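Local coordinates for UPF0098 protein YbcL (Escherichia coli, PDB 1FUX), which is of unknown function but belongs to the phosphatidylethanolamine-binding protein family, is a homologue of a Raf kinase inhibitor protein, and forms a homodimer in the bacterial periplasm, at residues G40-T45 against K151-E156; S47-V52 against W125-E130; K131-S136 against G144-A149. All coordinates share one frame; numbering follows the deposited sequence.

Contact 1 of 3, residues G40-T45 against K151-E156; sequences GVPEGT and KIATAE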
loop_
_atom_site.group_PDB
_atom_site.type_symbol
_atom_site.label_atom_id
_atom_site.label_comp_id
_atom_site.label_asym_id
_atom_site.label_seq_id
_atom_site.Cartn_x
_atom_site.Cartn_y
_atom_site.Cartn_z
ATOM N N GLY A 40 -21.646 -5.231 20.374
ATOM C CA GLY A 40 -21.090 -6.588 20.580
ATOM C C GLY A 40 -19.633 -6.413 20.949
ATOM O O GLY A 40 -18.855 -7.361 20.761
ATOM N N VAL A 41 -19.171 -5.305 21.522
ATOM C CA VAL A 41 -17.754 -5.212 21.783
ATOM C C VAL A 41 -17.299 -6.383 22.667
ATOM O O VAL A 41 -17.876 -6.669 23.697
ATOM C CB VAL A 41 -17.095 -3.919 22.197
ATOM C CG1 VAL A 41 -17.940 -2.703 21.850
ATOM C CG2 VAL A 41 -16.477 -3.862 23.563
ATOM N N PRO A 42 -16.190 -6.979 22.239
ATOM C CA PRO A 42 -15.684 -8.151 22.926
ATOM C C PRO A 42 -14.943 -7.828 24.185
ATOM O O PRO A 42 -14.284 -6.801 24.447
ATOM C CB PRO A 42 -14.824 -8.867 21.880
ATOM C CG PRO A 42 -14.502 -7.863 20.850
ATOM C CD PRO A 42 -15.448 -6.698 20.978
ATOM N N GLU A 43 -15.065 -8.816 25.090
ATOM C CA GLU A 43 -14.365 -8.743 26.376
ATOM C C GLU A 43 -12.888 -8.690 25.990
ATOM O O GLU A 43 -12.472 -9.308 25.001
ATOM C CB GLU A 43 -14.775 -9.916 27.284
ATOM C CG GLU A 43 -16.289 -10.013 27.481
ATOM C CD GLU A 43 -16.738 -11.183 28.332
ATOM O OE1 GLU A 43 -17.056 -12.250 27.766
ATOM O OE2 GLU A 43 -16.788 -11.068 29.573
ATOM N N GLY A 44 -12.112 -7.865 26.636
ATOM C CA GLY A 44 -10.737 -7.577 26.393
ATOM C C GLY A 44 -10.466 -6.342 25.526
ATOM O O GLY A 44 -9.314 -5.889 25.524
ATOM N N THR A 45 -11.472 -5.746 24.893
ATOM C CA THR A 45 -11.172 -4.568 24.028
ATOM C C THR A 45 -10.564 -3.368 24.701
ATOM O O THR A 45 -11.029 -2.846 25.721
ATOM C CB THR A 45 -12.454 -4.165 23.293
ATOM O OG1 THR A 45 -13.057 -5.237 22.559
ATOM C CG2 THR A 45 -12.165 -3.024 22.313
ATOM N N LYS A 151 -5.561 -7.727 16.888
ATOM C CA LYS A 151 -6.960 -8.043 16.681
ATOM C C LYS A 151 -7.599 -8.987 17.716
ATOM O O LYS A 151 -7.039 -10.049 17.982
ATOM C CB LYS A 151 -7.144 -8.746 15.338
ATOM C CG LYS A 151 -8.563 -8.820 14.824
ATOM C CD LYS A 151 -8.610 -9.685 13.549
ATOM C CE LYS A 151 -9.955 -10.394 13.430
ATOM N NZ LYS A 151 -10.312 -10.810 12.034
ATOM N N ILE A 152 -8.787 -8.632 18.193
ATOM C CA ILE A 152 -9.618 -9.517 19.002
ATOM C C ILE A 152 -10.716 -9.979 18.057
ATOM O O ILE A 152 -10.997 -11.152 17.871
ATOM C CB ILE A 152 -10.240 -8.835 20.241
ATOM C CG1 ILE A 152 -9.158 -8.302 21.140
ATOM C CG2 ILE A 152 -11.175 -9.807 20.963
ATOM C CD1 ILE A 152 -9.577 -7.860 22.534
ATOM N N ALA A 153 -11.405 -9.005 17.418
ATOM C CA ALA A 153 -12.483 -9.296 16.511
ATOM C C ALA A 153 -12.682 -8.204 15.461
ATOM O O ALA A 153 -12.173 -7.090 15.668
ATOM C CB ALA A 153 -13.815 -9.420 17.273
ATOM N N THR A 154 -13.366 -8.485 14.363
ATOM C CA THR A 154 -13.636 -7.442 13.374
ATOM C C THR A 154 -15.055 -7.603 12.850
ATOM O O THR A 154 -15.714 -8.672 12.855
ATOM C CB THR A 154 -12.626 -7.378 12.193
ATOM O OG1 THR A 154 -12.801 -8.550 11.394
ATOM C CG2 THR A 154 -11.178 -7.253 12.659
ATOM N N ALA A 155 -15.634 -6.488 12.355
ATOM C CA ALA A 155 -16.910 -6.501 11.707
ATOM C C ALA A 155 -16.811 -5.572 10.476
ATOM O O ALA A 155 -16.118 -4.556 10.584
ATOM C CB ALA A 155 -18.044 -5.977 12.589
ATOM N N GLU A 156 -17.517 -5.885 9.435
ATOM C CA GLU A 156 -17.362 -5.023 8.251
ATOM C C GLU A 156 -18.615 -4.868 7.431
ATOM O O GLU A 156 -19.589 -5.637 7.495
ATOM C CB GLU A 156 -16.186 -5.633 7.450
ATOM C CG GLU A 156 -16.537 -6.908 6.742
ATOM C CD GLU A 156 -15.348 -7.732 6.287
ATOM O OE1 GLU A 156 -15.055 -7.783 5.077
ATOM O OE2 GLU A 156 -14.708 -8.359 7.164
#

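Contact 2 of 3, residues S47-V52 against W125-E130; sequences SFAVTV and WALKTE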
loop_
_atom_site.group_PDB
_atom_site.type_symbol
_atom_site.label_atom_id
_atom_site.label_comp_id
_atom_site.label_asym_id
_atom_site.label_seq_id
_atom_site.Cartn_x
_atom_site.Cartn_y
_atom_site.Cartn_z
ATOM N N SER A 47 -9.120 -0.591 22.653
ATOM C CA SER A 47 -9.186 0.443 21.644
ATOM C C SER A 47 -9.841 -0.132 20.365
ATOM O O SER A 47 -10.015 -1.347 20.179
ATOM C CB SER A 47 -7.898 1.138 21.276
ATOM O OG SER A 47 -7.037 0.250 20.575
ATOM N N PHE A 48 -10.247 0.822 19.521
ATOM C CA PHE A 48 -10.857 0.412 18.254
ATOM C C PHE A 48 -10.096 1.030 17.059
ATOM O O PHE A 48 -9.302 1.953 17.245
ATOM C CB PHE A 48 -12.328 0.858 18.138
ATOM C CG PHE A 48 -13.231 0.259 19.198
ATOM C CD1 PHE A 48 -13.504 0.991 20.359
ATOM C CD2 PHE A 48 -13.776 -0.989 19.012
ATOM C CE1 PHE A 48 -14.363 0.415 21.309
ATOM C CE2 PHE A 48 -14.608 -1.577 19.969
ATOM C CZ PHE A 48 -14.904 -0.839 21.116
ATOM N N ALA A 49 -10.323 0.403 15.899
ATOM C CA ALA A 49 -9.654 0.982 14.698
ATOM C C ALA A 49 -10.633 0.829 13.567
ATOM O O ALA A 49 -11.526 -0.044 13.619
ATOM C CB ALA A 49 -8.330 0.281 14.489
ATOM N N VAL A 50 -10.558 1.691 12.533
ATOM C CA VAL A 50 -11.434 1.510 11.380
ATOM C C VAL A 50 -10.519 1.532 10.121
ATOM O O VAL A 50 -9.669 2.418 10.089
ATOM C CB VAL A 50 -12.521 2.593 11.232
ATOM C CG1 VAL A 50 -13.293 2.495 9.911
ATOM C CG2 VAL A 50 -13.526 2.361 12.379
ATOM N N THR A 51 -10.728 0.620 9.186
ATOM C CA THR A 51 -9.930 0.669 7.956
ATOM C C THR A 51 -10.904 0.592 6.805
ATOM O O THR A 51 -11.993 0.013 6.880
ATOM C CB THR A 51 -8.875 -0.462 7.786
ATOM O OG1 THR A 51 -9.480 -1.754 7.918
ATOM C CG2 THR A 51 -7.727 -0.303 8.789
ATOM N N VAL A 52 -10.495 1.114 5.605
ATOM C CA VAL A 52 -11.318 1.070 4.421
ATOM C C VAL A 52 -10.335 0.640 3.310
ATOM O O VAL A 52 -9.304 1.309 3.102
ATOM C CB VAL A 52 -11.992 2.390 4.023
ATOM C CG1 VAL A 52 -12.794 2.221 2.742
ATOM C CG2 VAL A 52 -12.844 2.892 5.210
ATOM N N TRP A 125 -12.283 -2.783 13.896
ATOM C CA TRP A 125 -11.435 -3.662 14.651
ATOM C C TRP A 125 -11.499 -3.390 16.154
ATOM O O TRP A 125 -11.333 -2.241 16.559
ATOM C CB TRP A 125 -9.936 -3.496 14.312
ATOM C CG TRP A 125 -9.634 -3.543 12.844
ATOM C CD1 TRP A 125 -10.077 -2.676 11.877
ATOM C CD2 TRP A 125 -8.765 -4.471 12.169
ATOM N NE1 TRP A 125 -9.590 -3.028 10.628
ATOM C CE2 TRP A 125 -8.744 -4.097 10.803
ATOM C CE3 TRP A 125 -8.004 -5.553 12.623
ATOM C CZ2 TRP A 125 -7.977 -4.802 9.880
ATOM C CZ3 TRP A 125 -7.264 -6.255 11.689
ATOM C CH2 TRP A 125 -7.251 -5.864 10.357
ATOM N N ALA A 126 -11.652 -4.449 16.926
ATOM C CA ALA A 126 -11.605 -4.421 18.381
ATOM C C ALA A 126 -10.200 -4.921 18.738
ATOM O O ALA A 126 -9.848 -6.055 18.360
ATOM C CB ALA A 126 -12.597 -5.329 19.081
ATOM N N LEU A 127 -9.398 -4.095 19.364
ATOM C CA LEU A 127 -8.025 -4.499 19.631
ATOM C C LEU A 127 -7.727 -4.703 21.116
ATOM O O LEU A 127 -8.255 -4.002 21.996
ATOM C CB LEU A 127 -7.099 -3.425 19.079
ATOM C CG LEU A 127 -7.390 -2.997 17.626
ATOM C CD1 LEU A 127 -6.668 -1.696 17.329
ATOM C CD2 LEU A 127 -7.045 -4.104 16.654
ATOM N N LYS A 128 -6.744 -5.588 21.349
ATOM C CA LYS A 128 -6.299 -5.900 22.697
ATOM C C LYS A 128 -5.274 -4.943 23.261
ATOM O O LYS A 128 -4.743 -5.203 24.355
ATOM C CB LYS A 128 -5.700 -7.322 22.732
ATOM C CG LYS A 128 -4.306 -7.438 22.117
ATOM C CD LYS A 128 -3.909 -8.912 22.075
ATOM C CE LYS A 128 -2.788 -9.185 21.085
ATOM N NZ LYS A 128 -2.844 -10.599 20.592
ATOM N N THR A 129 -4.965 -3.826 22.627
ATOM C CA THR A 129 -4.021 -2.857 23.111
ATOM C C THR A 129 -4.640 -1.446 23.131
ATOM O O THR A 129 -5.498 -1.201 22.289
ATOM C CB THR A 129 -2.792 -2.695 22.193
ATOM O OG1 THR A 129 -2.514 -3.971 21.614
ATOM C CG2 THR A 129 -1.653 -2.155 23.025
ATOM N N GLU A 130 -4.233 -0.621 24.074
ATOM C CA GLU A 130 -4.767 0.733 24.136
ATOM C C GLU A 130 -4.205 1.647 23.057
ATOM O O GLU A 130 -4.921 2.541 22.603
ATOM C CB GLU A 130 -4.505 1.366 25.505
ATOM C CG GLU A 130 -4.612 2.878 25.535
ATOM C CD GLU A 130 -4.196 3.511 26.849
ATOM O OE1 GLU A 130 -4.967 3.344 27.830
ATOM O OE2 GLU A 130 -3.122 4.150 26.878
#

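Contact 3 of 3, residues K131-S136 against G144-A149; sequences KIPVDS and GYMLNA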
loop_
_atom_site.group_PDB
_atom_site.type_symbol
_atom_site.label_atom_id
_atom_site.label_comp_id
_atom_site.label_asym_id
_atom_site.label_seq_id
_atom_site.Cartn_x
_atom_site.Cartn_y
_atom_site.Cartn_z
ATOM N N LYS A 131 -2.923 1.588 22.759
ATOM C CA LYS A 131 -2.310 2.496 21.805
ATOM C C LYS A 131 -1.344 1.758 20.874
ATOM O O LYS A 131 -0.541 0.988 21.397
ATOM C CB LYS A 131 -1.451 3.572 22.461
ATOM C CG LYS A 131 -2.107 4.763 23.115
ATOM C CD LYS A 131 -2.757 5.748 22.168
ATOM C CE LYS A 131 -3.482 6.819 22.988
ATOM N NZ LYS A 131 -3.699 8.078 22.236
ATOM N N ILE A 132 -1.418 2.077 19.596
ATOM C CA ILE A 132 -0.449 1.496 18.651
ATOM C C ILE A 132 0.276 2.701 18.068
ATOM O O ILE A 132 -0.348 3.763 18.016
ATOM C CB ILE A 132 -1.047 0.562 17.607
ATOM C CG1 ILE A 132 -2.296 1.069 16.862
ATOM C CG2 ILE A 132 -1.364 -0.796 18.247
ATOM C CD1 ILE A 132 -2.285 0.454 15.445
ATOM N N PRO A 133 1.580 2.646 17.869
ATOM C CA PRO A 133 2.363 3.767 17.430
ATOM C C PRO A 133 2.094 4.144 15.977
ATOM O O PRO A 133 2.855 3.729 15.121
ATOM C CB PRO A 133 3.813 3.344 17.621
ATOM C CG PRO A 133 3.754 1.857 17.492
ATOM C CD PRO A 133 2.434 1.437 18.090
ATOM N N VAL A 134 1.007 4.831 15.684
ATOM C CA VAL A 134 0.754 5.239 14.309
ATOM C C VAL A 134 0.729 6.767 14.274
ATOM O O VAL A 134 0.436 7.443 15.268
ATOM C CB VAL A 134 -0.380 4.591 13.542
ATOM C CG1 VAL A 134 -1.025 3.411 14.230
ATOM C CG2 VAL A 134 -1.385 5.497 12.863
ATOM N N ASP A 135 1.170 7.267 13.123
ATOM C CA ASP A 135 1.141 8.714 12.940
ATOM C C ASP A 135 0.677 9.000 11.526
ATOM O O ASP A 135 0.333 8.075 10.760
ATOM C CB ASP A 135 2.444 9.353 13.356
ATOM C CG ASP A 135 3.663 8.901 12.585
ATOM O OD1 ASP A 135 3.574 8.496 11.404
ATOM O OD2 ASP A 135 4.755 8.998 13.219
ATOM N N SER A 136 0.748 10.266 11.119
ATOM C CA SER A 136 0.265 10.604 9.789
ATOM C C SER A 136 1.122 10.014 8.695
ATOM O O SER A 136 0.627 10.010 7.563
ATOM C CB SER A 136 0.120 12.126 9.622
ATOM O OG SER A 136 1.420 12.652 9.802
ATOM N N GLY A 144 -1.852 -1.945 8.993
ATOM C CA GLY A 144 -2.448 -3.282 8.853
ATOM C C GLY A 144 -1.662 -4.342 9.606
ATOM O O GLY A 144 -2.264 -5.258 10.239
ATOM N N TYR A 145 -0.346 -4.134 9.611
ATOM C CA TYR A 145 0.533 -5.046 10.317
ATOM C C TYR A 145 0.145 -5.007 11.790
ATOM O O TYR A 145 -0.159 -6.060 12.360
ATOM C CB TYR A 145 1.998 -4.605 10.148
ATOM C CG TYR A 145 2.924 -5.652 10.748
ATOM C CD1 TYR A 145 3.300 -6.751 9.994
ATOM C CD2 TYR A 145 3.402 -5.542 12.041
ATOM C CE1 TYR A 145 4.138 -7.724 10.529
ATOM C CE2 TYR A 145 4.245 -6.503 12.580
ATOM C CZ TYR A 145 4.596 -7.592 11.814
ATOM O OH TYR A 145 5.445 -8.549 12.339
HETATM N N MSE A 146 0.095 -3.788 12.348
HETATM C CA MSE A 146 -0.240 -3.649 13.753
HETATM C C MSE A 146 -1.650 -4.041 14.135
HETATM O O MSE A 146 -1.768 -4.456 15.312
HETATM C CB MSE A 146 0.036 -2.228 14.264
HETATM C CG MSE A 146 1.510 -1.882 14.180
HETATM SE SE MSE A 146 1.878 -0.051 14.538
HETATM C CE MSE A 146 1.035 0.696 13.170
ATOM N N LEU A 147 -2.654 -3.839 13.305
ATOM C CA LEU A 147 -4.011 -4.248 13.661
ATOM C C LEU A 147 -4.136 -5.764 13.670
ATOM O O LEU A 147 -4.753 -6.392 14.554
ATOM C CB LEU A 147 -5.028 -3.676 12.655
ATOM C CG LEU A 147 -5.042 -2.126 12.609
ATOM C CD1 LEU A 147 -6.107 -1.605 11.650
ATOM C CD2 LEU A 147 -5.308 -1.592 14.001
ATOM N N ASN A 148 -3.549 -6.417 12.640
ATOM C CA ASN A 148 -3.687 -7.885 12.641
ATOM C C ASN A 148 -3.000 -8.488 13.858
ATOM O O ASN A 148 -3.497 -9.517 14.317
ATOM C CB ASN A 148 -3.167 -8.549 11.386
ATOM C CG ASN A 148 -4.150 -8.490 10.250
ATOM O OD1 ASN A 148 -5.345 -8.828 10.270
ATOM N ND2 ASN A 148 -3.587 -8.049 9.136
ATOM N N ALA A 149 -1.916 -7.955 14.358
ATOM C CA ALA A 149 -1.204 -8.411 15.537
ATOM C C ALA A 149 -1.950 -8.150 16.842
ATOM O O ALA A 149 -1.663 -8.735 17.892
ATOM C CB ALA A 149 0.143 -7.671 15.628
#

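Contact 1 of 3, residues G40-T45 against K151-E156
I152 lies against the type II beta turn that runs from P42 to T45 in the loop between strands 36-39 and 47-54, and its two branches touch different parts of that turn. CG2, anti to the backbone N, meets the proline ring at a slant, with I152 CG2 3.9 Å from P42 CG. The same ring carbon also faces the next residue, P42 CG being 4.0 Å from A153 CB. The longer branch of I152 reaches past the ring to the backbone of the turn, where CD1 comes within 3.5 Å of G44 C. At G44, with its positive phi (96°), a CB would jam against the carbonyl O of E43 and also crowd I152 CD1, which calls for glycine. I152 and A153 are the two residues of a classic beta bulge opposite A126, whose backbone bonds to both of them at the edge of the five-stranded sheet. P42 and T45 also pack on A126, and F3 touches P42 and A153; the whole is a small apolar patch at the surface of the protein. Within the turn, P42 O accepts twice from one face of its carbonyl plane: T45 N stands 3.0 Å from P42 O, and T45 OG1 only 2.7 Å from P42 O.

Contact 2 of 3, residues S47-V52 against W125-E130
W125 and A49 form a hydrogen-bonded antiparallel pair in the middle of the five-stranded sheet, between strands 47-54 and 118-127. Backbone bonds come first: W125 N gives to A49 O and A49 N to W125 O, each at 2.9 Å, and further along L127 N reaches S47 O at 169°, also 2.9 Å. F48 and A126 are the non-hydrogen-bonded pair between them, and F48 CA makes a C-H contact with W125 O at 3.2 Å. Apolar contacts occupy both faces: A49 CB touches W125 CB and L127 CD1, the latter pair, A49 CB to L127 CD1, at 3.8 Å. F48 CE2 meets A126 CB on the side where F48 also packs against the W38 ring. Two side-chain hydrogen bonds extend the join at its ends. The indole NE1 of W125 gives to T51 OG1 at 3.0 Å, with the oxygen at the ring's edge and only 8° out of its plane; CG stands anti to the carbonyl carbon (chi1 -50°), which sends the ring along the strand toward T51. A leucine in place of W125 would lose this N-H and would probably leave T51 OG1 without its donor and open a gap beside L147 and N148 of the helix. Beyond the strand, where the chain bends back, the S47 hydroxyl closes the join: S47 OG gives to T129 O at 2.7 Å, in the carbonyl plane.

Contact 3 of 3, residues K131-S136 against G144-A149
M146, a selenomethionine, is the main bump of the contact: its side chain leaves helix 140-148 and settles into a shallow hollow formed by I132, P133 and V134. Successive atoms along it meet successive parts of the loop. M146 CB meets I132 CD1 at 3.7 Å, SE lies beside the proline ring with P133 CD at 3.9 Å, and CE ends 3.6 Å from V134 CG1. A bend at the last torsion (chi3 -64°) turns CE aside from the line of the chain and lets it meet V134 as well as I132, whose CD1 is 4.0 Å away. The loop returns a smaller bump. I132 CG1 lies between its backbone N and carbonyl carbon (chi1 48°), and CD1 projects into the notch between M146 and L147, where it stands 3.9 Å from L147 CD2; the two side chains I132 and L147 cross at about a right angle. The loop's own curve shapes the hollow: P133 is the centre of an inverse gamma turn, closed by a weak bond from V134 N to I132 O, with the residues before and after it pointing CB toward the helix. On strand 63-72, V69 touches I132, V134 and L147, and N70 OD1 takes the N-H of I132. Y145 and N148 of the helix pack on P58 of the second subunit. Between loop and helix the touching groups are all apolar, with the short helix lying over one face of the beta sheet and the loop that precedes it tucked alongside, within a phosphatidylethanolamine-binding protein fold.

In the fold
All three contacts touch strand 118-127 of the five-stranded sheet: contact 1 meets the face that carries A126 and F48, contact 3 the face of A49 and W125, and contact 2 forms the sheet between them. Contacts 1 and 2, with centres 8 Å apart, meet at A126: A126 O lies 2.8 Å from I152 N and A126 N 3.0 Å from A153 O, both probable hydrogen bonds, tying edge strand 151-161 to the sheet. Contacts 2 and 3, with centres 9 Å apart, meet at L147, which packs with CD1 on T51 CG2 and with CB on W125 CE3, each at 3.5 Å. Contacts 1 and 3, about 16 Å between centres, are linked by the chain passing from helix 140-148 into strand 151-161.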